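Local coordinates for protein OLD nuclease (Thermus scotoductus, PDB 6P74) that degrades linear or supercoiled double-stranded DNA from 5' to 3' as a metal-dependent exonuclease and hydrolyses ATP in a DNA-stimulated manner, at residues R292-M297 / C303-S308; I437-R440 / T445-K448; A481-G486 / Y494-I499. All blocks are in the same frame, centred on the assembly; numbering follows the deposited sequence.

In the fold
The three contacts follow one another along the chain, and none touches another. Interaction 1 is a buried packing contact in the ATPase domain. Its centre lies 52 Å from that of interaction 2 and 45 Å from that of interaction 3, which both belong to the Toprim domain. Those two are closer, with centres 27 Å and nearest atoms about 14 Å apart. Only interaction 3 borders the nuclease centre: the side chain of Ile485 is about 9 Å from the samarium ion held by Asp431 and Glu480, and about 7 Å from the side chain of Arg487, the inferred active-site arginine. Interaction 2 is a surface contact in the loop and helix that follow strand 426-431.

Interaction 1: R292-M297 / C303-S308; sequences RLLCEM and CQIIYS
Leu294, Met297, Cys303 and Ile305 meet across this contact without a flat group among them; the flat pairing lies within the helix, where Glu296 sits at the guanidinium edge of Arg292. Both terminal nitrogens of Arg292 grip one oxygen lying in the guanidinium plane: NH1 reaches Glu296 OE1 at 3.0 Å from above the carboxylate plane, and Arg292 NH2 reaches the same Glu296 OE1 at 2.8 Å, close to the line of its C-O bond. This salt bridge spans one helical turn and takes no part in the packing against the strand. There the contact is apolar. Leu294 lies roughly perpendicular to Ile305, and its CD2 branch rests on the end of the isoleucine, 3.7 Å from Ile305 CD1 and 3.9 Å from Ile305 CG1. One turn on, Met297 turns back at its last torsion (chi3 -63°), which puts its methyl beside the same sulfur that its CB touches: Cys303 SG is 3.8 Å from Met297 CB and 4.0 Å from Met297 CE. A weak backbone hydrogen bond, Cys303 N to Met297 O (3.5 Å, 135° at the hydrogen), adds a polar link where the chain turns toward the strand. All four touching residues are buried. Met297 also packs on Phe260 of helix 246-266, while Ile305 touches Leu23 and Val273 on the two flanking strands. The arrangement is the second half of a beta-alpha-beta unit, strand 272-276, helix 284-299 and strand 304-308, in which the helix covers the central sheet of a P-loop ATPase domain.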
ATOM      1  N   ARG A 292      25.969  13.655   0.283  1.00 69.76           N
ATOM      2  CA  ARG A 292      27.229  13.898  -0.417  1.00 67.96           C
ATOM      3  C   ARG A 292      27.644  12.683  -1.235  1.00 71.21           C
ATOM      4  O   ARG A 292      28.170  12.813  -2.348  1.00 72.46           O
ATOM      5  CB  ARG A 292      28.319  14.255   0.583  1.00 72.03           C
ATOM      6  CG  ARG A 292      29.540  14.881  -0.068  1.00 84.13           C
ATOM      7  CD  ARG A 292      30.826  14.292   0.471  1.00 93.61           C
ATOM      8  NE  ARG A 292      30.923  12.864   0.175  1.00100.35           N
ATOM      9  CZ  ARG A 292      31.512  12.362  -0.908  1.00102.30           C
ATOM     10  NH1 ARG A 292      32.061  13.180  -1.808  1.00104.04           N
ATOM     11  NH2 ARG A 292      31.547  11.039  -1.093  1.00 92.15           N
ATOM     12  N   LEU A 293      27.408  11.489  -0.693  1.00 71.33           N
ATOM     13  CA  LEU A 293      27.752  10.260  -1.389  1.00 74.75           C
ATOM     14  C   LEU A 293      26.885  10.071  -2.627  1.00 71.13           C
ATOM     15  O   LEU A 293      27.392   9.710  -3.696  1.00 71.48           O
ATOM     16  CB  LEU A 293      27.604   9.089  -0.422  1.00 79.26           C
ATOM     17  CG  LEU A 293      27.999   7.676  -0.776  1.00 84.81           C
ATOM     18  CD1 LEU A 293      27.878   6.875   0.487  1.00 91.67           C
ATOM     19  CD2 LEU A 293      27.054   7.146  -1.801  1.00 87.70           C
ATOM     20  N   LEU A 294      25.579  10.310  -2.499  1.00 68.15           N
ATOM     21  CA  LEU A 294      24.695  10.165  -3.643  1.00 69.91           C
ATOM     22  C   LEU A 294      25.035  11.183  -4.723  1.00 73.44           C
ATOM     23  O   LEU A 294      25.039  10.848  -5.916  1.00 74.79           O
ATOM     24  CB  LEU A 294      23.239  10.292  -3.193  1.00 68.11           C
ATOM     25  CG  LEU A 294      22.792   9.112  -2.323  1.00 69.92           C
ATOM     26  CD1 LEU A 294      21.461   9.387  -1.649  1.00 61.43           C
ATOM     27  CD2 LEU A 294      22.718   7.816  -3.137  1.00 68.67           C
ATOM     28  N   CYS A 295      25.383  12.411  -4.323  1.00 67.10           N
ATOM     29  CA  CYS A 295      25.733  13.431  -5.305  1.00 68.13           C
ATOM     30  C   CYS A 295      27.028  13.096  -6.032  1.00 71.99           C
ATOM     31  O   CYS A 295      27.151  13.358  -7.233  1.00 77.02           O
ATOM     32  CB  CYS A 295      25.857  14.799  -4.641  1.00 75.50           C
ATOM     33  SG  CYS A 295      24.315  15.520  -4.088  1.00 75.82           S
ATOM     34  N   GLU A 296      28.030  12.559  -5.329  1.00 75.18           N
ATOM     35  CA  GLU A 296      29.253  12.201  -6.040  1.00 78.62           C
ATOM     36  C   GLU A 296      28.974  11.120  -7.084  1.00 80.49           C
ATOM     37  O   GLU A 296      29.458  11.202  -8.219  1.00 82.95           O
ATOM     38  CB  GLU A 296      30.347  11.758  -5.068  1.00 84.44           C
ATOM     39  CG  GLU A 296      31.711  11.602  -5.766  1.00 96.39           C
ATOM     40  CD  GLU A 296      32.786  10.925  -4.912  1.00104.71           C
ATOM     41  OE1 GLU A 296      32.641  10.885  -3.674  1.00104.34           O
ATOM     42  OE2 GLU A 296      33.787  10.432  -5.487  1.00111.06           O
ATOM     43  N   MET A 297      28.150  10.126  -6.741  1.00 77.84           N
ATOM     44  CA  MET A 297      27.887   9.039  -7.682  1.00 79.10           C
ATOM     45  C   MET A 297      27.059   9.515  -8.869  1.00 76.93           C
ATOM     46  O   MET A 297      27.279   9.074 -10.006  1.00 74.32           O
ATOM     47  CB  MET A 297      27.185   7.892  -6.971  1.00 82.73           C
ATOM     48  CG  MET A 297      27.890   7.451  -5.716  1.00 90.43           C
ATOM     49  SD  MET A 297      27.648   5.704  -5.383  1.00 94.21           S
ATOM     50  CE  MET A 297      25.888   5.609  -5.133  1.00 86.27           C
ATOM     51  N   CYS A 303      25.546   6.403 -11.391  1.00 81.46           N
ATOM     52  CA  CYS A 303      24.170   5.968 -11.223  1.00 81.64           C
ATOM     53  C   CYS A 303      23.272   7.184 -11.388  1.00 75.88           C
ATOM     54  O   CYS A 303      23.741   8.320 -11.505  1.00 79.91           O
ATOM     55  CB  CYS A 303      23.946   5.324  -9.858  1.00 88.14           C
ATOM     56  SG  CYS A 303      24.060   6.523  -8.541  1.00 95.22           S
ATOM     57  N   GLN A 304      21.974   6.927 -11.395  1.00 72.37           N
ATOM     58  CA  GLN A 304      20.965   7.966 -11.339  1.00 75.24           C
ATOM     59  C   GLN A 304      20.137   7.731 -10.083  1.00 72.28           C
ATOM     60  O   GLN A 304      19.714   6.598  -9.831  1.00 74.89           O
ATOM     61  CB  GLN A 304      20.092   7.941 -12.597  1.00 70.36           C
ATOM     62  CG  GLN A 304      18.789   8.710 -12.441  1.00 65.86           C
ATOM     63  CD  GLN A 304      17.910   8.618 -13.668  1.00 67.64           C
ATOM     64  OE1 GLN A 304      17.734   7.531 -14.237  1.00 70.27           O
ATOM     65  NE2 GLN A 304      17.342   9.761 -14.088  1.00 59.87           N
ATOM     66  N   ILE A 305      19.929   8.782  -9.286  1.00 69.25           N
ATOM     67  CA  ILE A 305      19.173   8.681  -8.033  1.00 64.11           C
ATOM     68  C   ILE A 305      17.909   9.517  -8.156  1.00 64.46           C
ATOM     69  O   ILE A 305      17.973  10.728  -8.409  1.00 65.20           O
ATOM     70  CB  ILE A 305      19.994   9.138  -6.812  1.00 71.74           C
ATOM     71  CG1 ILE A 305      21.309   8.380  -6.727  1.00 74.50           C
ATOM     72  CG2 ILE A 305      19.215   8.893  -5.532  1.00 69.71           C
ATOM     73  CD1 ILE A 305      21.112   6.918  -6.383  1.00 77.51           C
ATOM     74  N   ILE A 306      16.765   8.882  -7.947  1.00 62.24           N
ATOM     75  CA  ILE A 306      15.480   9.553  -7.934  1.00 63.33           C
ATOM     76  C   ILE A 306      14.870   9.299  -6.569  1.00 70.11           C
ATOM     77  O   ILE A 306      14.757   8.143  -6.152  1.00 70.50           O
ATOM     78  CB  ILE A 306      14.559   9.033  -9.046  1.00 66.25           C
ATOM     79  CG1 ILE A 306      15.175   9.287 -10.423  1.00 68.57           C
ATOM     80  CG2 ILE A 306      13.148   9.626  -8.925  1.00 54.87           C
ATOM     81  CD1 ILE A 306      14.385   8.620 -11.544  1.00 68.44           C
ATOM     82  N   TYR A 307      14.472  10.364  -5.870  1.00 63.50           N
ATOM     83  CA  TYR A 307      13.944  10.141  -4.534  1.00 62.89           C
ATOM     84  C   TYR A 307      12.920  11.197  -4.142  1.00 60.68           C
ATOM     85  O   TYR A 307      12.950  12.336  -4.618  1.00 67.06           O
ATOM     86  CB  TYR A 307      15.071  10.091  -3.508  1.00 65.40           C
ATOM     87  CG  TYR A 307      15.935  11.320  -3.460  1.00 67.86           C
ATOM     88  CD1 TYR A 307      15.550  12.431  -2.726  1.00 69.33           C
ATOM     89  CD2 TYR A 307      17.146  11.363  -4.123  1.00 69.01           C
ATOM     90  CE1 TYR A 307      16.336  13.550  -2.666  1.00 62.70           C
ATOM     91  CE2 TYR A 307      17.944  12.466  -4.061  1.00 70.27           C
ATOM     92  CZ  TYR A 307      17.536  13.562  -3.325  1.00 73.31           C
ATOM     93  OH  TYR A 307      18.332  14.683  -3.260  1.00 75.32           O
ATOM     94  N   SER A 308      11.985  10.777  -3.295  1.00 65.55           N
ATOM     95  CA  SER A 308      11.179  11.677  -2.488  1.00 65.16           C
ATOM     96  C   SER A 308      11.929  11.966  -1.188  1.00 62.18           C
ATOM     97  O   SER A 308      12.718  11.147  -0.712  1.00 64.84           O
ATOM     98  CB  SER A 308       9.799  11.076  -2.209  1.00 67.72           C
ATOM     99  OG  SER A 308       9.881   9.850  -1.490  1.00 72.32           O
TER

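Interaction 2: I437-R440 / T445-K448; sequences IDER and TRRK
This is a surface contact within the Toprim domain, in which Ile437, Asp438 and Glu439 of a loop fold back over Arg446, near the start of helix 443-467. The aliphatic part of the arginine does the touching. Ile437 lies across it, its CG2 branch 4.1 Å from Arg446 CB. The next stretch of Arg446 runs past loop carbonyls: Arg446 CG and CD each lie 3.6 Å from Asp438 O, and Arg446 CD is 4.0 Å from Glu439 O. A bend at chi3 (-41°) then turns the guanidinium aside, where NH1 donates to Ala441 O in the connection between the segments. Glu439 folds at chi2 (-57°) and brings OE1 to 4.1 Å from Arg446 CD. The same Glu439 OE1 is 4.5 Å from Arg446 NE, far off the plane of the guanidinium, so any attraction is one of charge and not a hydrogen bond. An Asx turn shapes the loop, with Arg440 N bonded to Asp438 OD1 at 3.2 Å. The loop comes from strand 426-431, and the Ile437 side chain also touches Gln449, Glu450 and Asn453 farther along helix 443-467, so that the loop lies against the first turns of the helix it leads into.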
ATOM      1  N   ILE A 437      26.261  61.422  -0.031  1.00 82.82           N
ATOM      2  CA  ILE A 437      27.703  61.591  -0.085  1.00 75.45           C
ATOM      3  C   ILE A 437      28.094  62.747   0.828  1.00 85.98           C
ATOM      4  O   ILE A 437      27.484  63.826   0.797  1.00 84.36           O
ATOM      5  CB  ILE A 437      28.174  61.805  -1.533  1.00 77.03           C
ATOM      6  CG1 ILE A 437      28.319  60.455  -2.257  1.00 77.62           C
ATOM      7  CG2 ILE A 437      29.514  62.490  -1.558  1.00 81.62           C
ATOM      8  CD1 ILE A 437      27.150  60.087  -3.133  1.00 77.63           C
ATOM      9  N   ASP A 438      29.093  62.509   1.670  1.00 90.54           N
ATOM     10  CA  ASP A 438      29.622  63.548   2.550  1.00 95.39           C
ATOM     11  C   ASP A 438      30.519  64.459   1.715  1.00 90.08           C
ATOM     12  O   ASP A 438      31.651  64.101   1.372  1.00 86.03           O
ATOM     13  CB  ASP A 438      30.373  62.910   3.715  1.00102.50           C
ATOM     14  CG  ASP A 438      30.996  63.939   4.656  1.00109.66           C
ATOM     15  OD1 ASP A 438      30.560  65.123   4.664  1.00112.02           O
ATOM     16  OD2 ASP A 438      31.941  63.548   5.380  1.00110.05           O
ATOM     17  N   GLU A 439      30.014  65.645   1.375  1.00 89.17           N
ATOM     18  CA  GLU A 439      30.768  66.561   0.527  1.00 95.51           C
ATOM     19  C   GLU A 439      32.050  67.065   1.183  1.00 98.50           C
ATOM     20  O   GLU A 439      32.894  67.635   0.484  1.00 99.70           O
ATOM     21  CB  GLU A 439      29.882  67.738   0.116  1.00105.38           C
ATOM     22  CG  GLU A 439      28.589  67.317  -0.585  1.00114.73           C
ATOM     23  CD  GLU A 439      28.829  66.465  -1.834  1.00118.28           C
ATOM     24  OE1 GLU A 439      29.974  66.467  -2.343  1.00122.78           O
ATOM     25  OE2 GLU A 439      27.875  65.794  -2.302  1.00113.51           O
ATOM     26  N   ARG A 440      32.236  66.849   2.486  1.00 98.21           N
ATOM     27  CA  ARG A 440      33.489  67.212   3.140  1.00 95.71           C
ATOM     28  C   ARG A 440      34.553  66.120   3.076  1.00 89.77           C
ATOM     29  O   ARG A 440      35.729  66.415   3.308  1.00 96.15           O
ATOM     30  CB  ARG A 440      33.237  67.574   4.607  1.00101.94           C
ATOM     31  CG  ARG A 440      32.298  68.758   4.819  1.00110.84           C
ATOM     32  CD  ARG A 440      31.959  68.928   6.288  1.00115.94           C
ATOM     33  NE  ARG A 440      32.280  70.269   6.768  1.00127.77           N
ATOM     34  CZ  ARG A 440      31.399  71.264   6.850  1.00130.80           C
ATOM     35  NH1 ARG A 440      30.135  71.068   6.488  1.00129.70           N
ATOM     36  NH2 ARG A 440      31.785  72.457   7.298  1.00128.87           N
ATOM     37  N   THR A 445      36.936  58.845  -0.846  1.00 68.52           N
ATOM     38  CA  THR A 445      35.734  58.426  -0.140  1.00 70.03           C
ATOM     39  C   THR A 445      34.473  58.851  -0.889  1.00 63.93           C
ATOM     40  O   THR A 445      33.532  58.063  -1.010  1.00 64.84           O
ATOM     41  CB  THR A 445      35.746  58.981   1.289  1.00 74.14           C
ATOM     42  OG1 THR A 445      35.965  60.388   1.236  1.00 96.08           O
ATOM     43  CG2 THR A 445      36.880  58.377   2.064  1.00 63.18           C
ATOM     44  N   ARG A 446      34.441  60.084  -1.412  1.00 63.77           N
ATOM     45  CA  ARG A 446      33.282  60.527  -2.185  1.00 67.00           C
ATOM     46  C   ARG A 446      33.073  59.649  -3.411  1.00 62.59           C
ATOM     47  O   ARG A 446      31.958  59.177  -3.665  1.00 61.05           O
ATOM     48  CB  ARG A 446      33.435  61.995  -2.593  1.00 64.53           C
ATOM     49  CG  ARG A 446      33.581  62.902  -1.415  1.00 66.27           C
ATOM     50  CD  ARG A 446      33.452  64.378  -1.754  1.00 70.47           C
ATOM     51  NE  ARG A 446      34.118  64.788  -2.991  1.00 72.19           N
ATOM     52  CZ  ARG A 446      35.351  65.279  -3.060  1.00 86.65           C
ATOM     53  NH1 ARG A 446      36.092  65.408  -1.967  1.00 91.76           N
ATOM     54  NH2 ARG A 446      35.849  65.639  -4.232  1.00 87.23           N
ATOM     55  N   ARG A 447      34.149  59.409  -4.176  1.00 66.29           N
ATOM     56  CA  ARG A 447      34.051  58.572  -5.370  1.00 65.70           C
ATOM     57  C   ARG A 447      33.600  57.160  -5.005  1.00 64.66           C
ATOM     58  O   ARG A 447      32.704  56.608  -5.649  1.00 65.34           O
ATOM     59  CB  ARG A 447      35.386  58.563  -6.133  1.00 66.39           C
ATOM     60  CG  ARG A 447      35.514  57.458  -7.215  1.00 62.43           C
ATOM     61  CD  ARG A 447      36.674  57.700  -8.138  1.00 68.13           C
ATOM     62  NE  ARG A 447      37.853  58.146  -7.383  1.00 80.86           N
ATOM     63  CZ  ARG A 447      38.690  57.340  -6.731  1.00 69.00           C
ATOM     64  NH1 ARG A 447      38.483  56.032  -6.754  1.00 60.65           N
ATOM     65  NH2 ARG A 447      39.718  57.844  -6.049  1.00 64.73           N
ATOM     66  N   LYS A 448      34.154  56.585  -3.929  1.00 67.55           N
ATOM     67  CA  LYS A 448      33.757  55.229  -3.552  1.00 64.92           C
ATOM     68  C   LYS A 448      32.318  55.176  -3.061  1.00 66.34           C
ATOM     69  O   LYS A 448      31.603  54.218  -3.360  1.00 66.52           O
ATOM     70  CB  LYS A 448      34.704  54.663  -2.503  1.00 63.92           C
ATOM     71  CG  LYS A 448      35.908  54.025  -3.154  1.00 71.01           C
ATOM     72  CD  LYS A 448      36.917  53.510  -2.152  1.00 69.77           C
ATOM     73  CE  LYS A 448      38.115  52.965  -2.891  1.00 70.79           C
ATOM     74  NZ  LYS A 448      39.204  52.579  -1.971  1.00 75.84           N
TER

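Interaction 3: A481-G486 / Y494-I499; sequences AALGIG and YRIAEI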
ATOM      1  N   ALA A 481      19.473  51.529  10.471  1.00 71.71           N
ATOM      2  CA  ALA A 481      19.135  52.929  10.689  1.00 70.05           C
ATOM      3  C   ALA A 481      17.708  53.069  11.209  1.00 74.55           C
ATOM      4  O   ALA A 481      17.446  53.889  12.096  1.00 76.90           O
ATOM      5  CB  ALA A 481      19.339  53.735   9.405  1.00 60.57           C
ATOM      6  N   ALA A 482      16.775  52.262  10.690  1.00 66.63           N
ATOM      7  CA  ALA A 482      15.409  52.309  11.211  1.00 69.24           C
ATOM      8  C   ALA A 482      15.355  51.969  12.702  1.00 75.45           C
ATOM      9  O   ALA A 482      14.537  52.539  13.442  1.00 73.86           O
ATOM     10  CB  ALA A 482      14.511  51.368  10.408  1.00 64.30           C
ATOM     11  N   LEU A 483      16.217  51.055  13.165  1.00 70.04           N
ATOM     12  CA  LEU A 483      16.210  50.667  14.567  1.00 72.64           C
ATOM     13  C   LEU A 483      17.036  51.588  15.459  1.00 78.14           C
ATOM     14  O   LEU A 483      16.910  51.495  16.683  1.00 73.23           O
ATOM     15  CB  LEU A 483      16.721  49.226  14.750  1.00 65.02           C
ATOM     16  CG  LEU A 483      15.831  48.107  14.195  1.00 64.85           C
ATOM     17  CD1 LEU A 483      16.541  46.759  14.344  1.00 70.23           C
ATOM     18  CD2 LEU A 483      14.424  48.084  14.812  1.00 58.16           C
ATOM     19  N   GLY A 484      17.867  52.462  14.884  1.00 78.52           N
ATOM     20  CA  GLY A 484      18.806  53.257  15.656  1.00 66.40           C
ATOM     21  C   GLY A 484      19.917  52.460  16.295  1.00 75.47           C
ATOM     22  O   GLY A 484      20.610  52.963  17.185  1.00 87.02           O
ATOM     23  N   ILE A 485      20.118  51.251  15.856  1.00 76.60           N
ATOM     24  CA  ILE A 485      20.988  50.295  16.521  1.00 86.69           C
ATOM     25  C   ILE A 485      22.403  50.469  15.982  1.00 97.23           C
ATOM     26  O   ILE A 485      22.606  50.737  14.787  1.00 99.10           O
ATOM     27  CB  ILE A 485      20.445  48.867  16.300  1.00 82.39           C
ATOM     28  CG1 ILE A 485      20.940  47.893  17.367  1.00 81.52           C
ATOM     29  CG2 ILE A 485      20.796  48.367  14.915  1.00 82.14           C
ATOM     30  CD1 ILE A 485      20.173  46.578  17.332  1.00 81.17           C
ATOM     31  N   GLY A 486      23.391  50.336  16.864  1.00 99.70           N
ATOM     32  CA  GLY A 486      24.772  50.495  16.452  1.00107.23           C
ATOM     33  C   GLY A 486      25.257  49.449  15.468  1.00119.69           C
ATOM     34  O   GLY A 486      24.519  48.525  15.095  1.00112.11           O
ATOM     35  N   TYR A 494      19.150  40.143  21.822  1.00 98.26           N
ATOM     36  CA  TYR A 494      18.545  40.856  22.944  1.00100.41           C
ATOM     37  C   TYR A 494      18.464  42.353  22.681  1.00 92.94           C
ATOM     38  O   TYR A 494      17.500  43.008  23.092  1.00 94.27           O
ATOM     39  CB  TYR A 494      19.316  40.582  24.233  1.00111.36           C
ATOM     40  CG  TYR A 494      19.119  39.176  24.757  1.00125.17           C
ATOM     41  CD1 TYR A 494      17.933  38.473  24.512  1.00122.70           C
ATOM     42  CD2 TYR A 494      20.125  38.538  25.491  1.00133.65           C
ATOM     43  CE1 TYR A 494      17.758  37.175  24.995  1.00125.02           C
ATOM     44  CE2 TYR A 494      19.959  37.246  25.976  1.00135.58           C
ATOM     45  CZ  TYR A 494      18.779  36.570  25.728  1.00131.10           C
ATOM     46  OH  TYR A 494      18.635  35.289  26.217  1.00132.02           O
ATOM     47  N   ARG A 495      19.466  42.917  22.004  1.00 90.29           N
ATOM     48  CA  ARG A 495      19.408  44.328  21.635  1.00 87.19           C
ATOM     49  C   ARG A 495      18.311  44.590  20.605  1.00 79.25           C
ATOM     50  O   ARG A 495      17.542  45.553  20.725  1.00 78.85           O
ATOM     51  CB  ARG A 495      20.768  44.788  21.112  1.00 95.06           C
ATOM     52  CG  ARG A 495      20.858  46.291  20.911  1.00103.75           C
ATOM     53  CD  ARG A 495      20.351  47.016  22.165  1.00111.37           C
ATOM     54  NE  ARG A 495      19.964  48.405  21.908  1.00113.70           N
ATOM     55  CZ  ARG A 495      19.254  49.154  22.751  1.00115.59           C
ATOM     56  NH1 ARG A 495      18.847  48.646  23.910  1.00120.00           N
ATOM     57  NH2 ARG A 495      18.944  50.410  22.438  1.00110.23           N
ATOM     58  N   ILE A 496      18.223  43.752  19.577  1.00 82.02           N
ATOM     59  CA  ILE A 496      17.172  43.937  18.586  1.00 73.82           C
ATOM     60  C   ILE A 496      15.808  43.808  19.241  1.00 80.90           C
ATOM     61  O   ILE A 496      14.895  44.596  18.972  1.00 87.62           O
ATOM     62  CB  ILE A 496      17.332  42.933  17.435  1.00 69.86           C
ATOM     63  CG1 ILE A 496      18.575  43.274  16.616  1.00 74.11           C
ATOM     64  CG2 ILE A 496      16.076  42.939  16.564  1.00 63.73           C
ATOM     65  CD1 ILE A 496      19.101  42.125  15.775  1.00 69.64           C
ATOM     66  N   ALA A 497      15.645  42.806  20.099  1.00 82.60           N
ATOM     67  CA  ALA A 497      14.343  42.553  20.696  1.00 86.97           C
ATOM     68  C   ALA A 497      13.896  43.725  21.555  1.00 89.63           C
ATOM     69  O   ALA A 497      12.732  44.138  21.494  1.00 95.08           O
ATOM     70  CB  ALA A 497      14.379  41.268  21.529  1.00 94.49           C
ATOM     71  N   GLU A 498      14.794  44.278  22.373  1.00 83.64           N
ATOM     72  CA  GLU A 498      14.322  45.328  23.255  1.00 89.31           C
ATOM     73  C   GLU A 498      14.002  46.603  22.486  1.00 85.38           C
ATOM     74  O   GLU A 498      13.047  47.308  22.838  1.00 89.11           O
ATOM     75  CB  GLU A 498      15.303  45.576  24.404  1.00106.25           C
ATOM     76  CG  GLU A 498      16.726  45.959  24.084  1.00115.36           C
ATOM     77  CD  GLU A 498      17.588  45.968  25.357  1.00132.71           C
ATOM     78  OE1 GLU A 498      17.542  44.964  26.112  1.00138.53           O
ATOM     79  OE2 GLU A 498      18.286  46.980  25.622  1.00137.55           O
ATOM     80  N   ILE A 499      14.735  46.903  21.413  1.00 76.26           N
ATOM     81  CA  ILE A 499      14.315  48.012  20.556  1.00 74.29           C
ATOM     82  C   ILE A 499      12.928  47.742  19.989  1.00 74.27           C
ATOM     83  O   ILE A 499      12.010  48.557  20.136  1.00 75.94           O
ATOM     84  CB  ILE A 499      15.339  48.261  19.437  1.00 71.52           C
ATOM     85  CG1 ILE A 499      16.602  48.910  20.020  1.00 82.83           C
ATOM     86  CG2 ILE A 499      14.736  49.135  18.371  1.00 63.03           C
ATOM     87  CD1 ILE A 499      17.796  48.873  19.062  1.00 84.70           C
TER
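Ile485 meets Ile499 and Arg495 through an extended side chain: CG1 stands anti to the backbone N (chi1 -158°), and the methyl beyond it carries on in the same direction. Its CD1 thereby reaches helix 493-501, touching Arg495 CG and Ile496 CG1 (3.7 Å each) and the CD1 of Ile499. The Ile485 and Arg495 side chains run antiparallel alongside one another. Ile499 presents both branches to the first segment. Its CD1 lies 3.7 Å from Ile485 CG1, while Ile499 CG2 lies 3.7 Å from Leu483 CD2. Both Ile499 methyls, CD1 and CG2, also lie against the Leu483 carbonyl, CG2 at 3.6 Å from Leu483 O. Within the helix, Ile499 CG1 lies 3.5 Å above the guanidinium plane of Arg495, near the edge of that face. Between Leu483 and Ile485 the chain turns at Gly484, whose positive phi (68°) belongs to a Schellman motif; Leu483 points at helix 493-501, and Ile485 reaches it with the end of its side chain. Ile496 also packs on Val383 and Ala384 of helix 379-391. The Ile485 side chain is about 4 Å from that of Glu480, a samarium ligand here and an inferred divalent-metal ligand. No hydrogen bond crosses the segments, so the contact rests on van der Waals fit of aliphatic branches, an apolar patch close to the metal ligand Glu480.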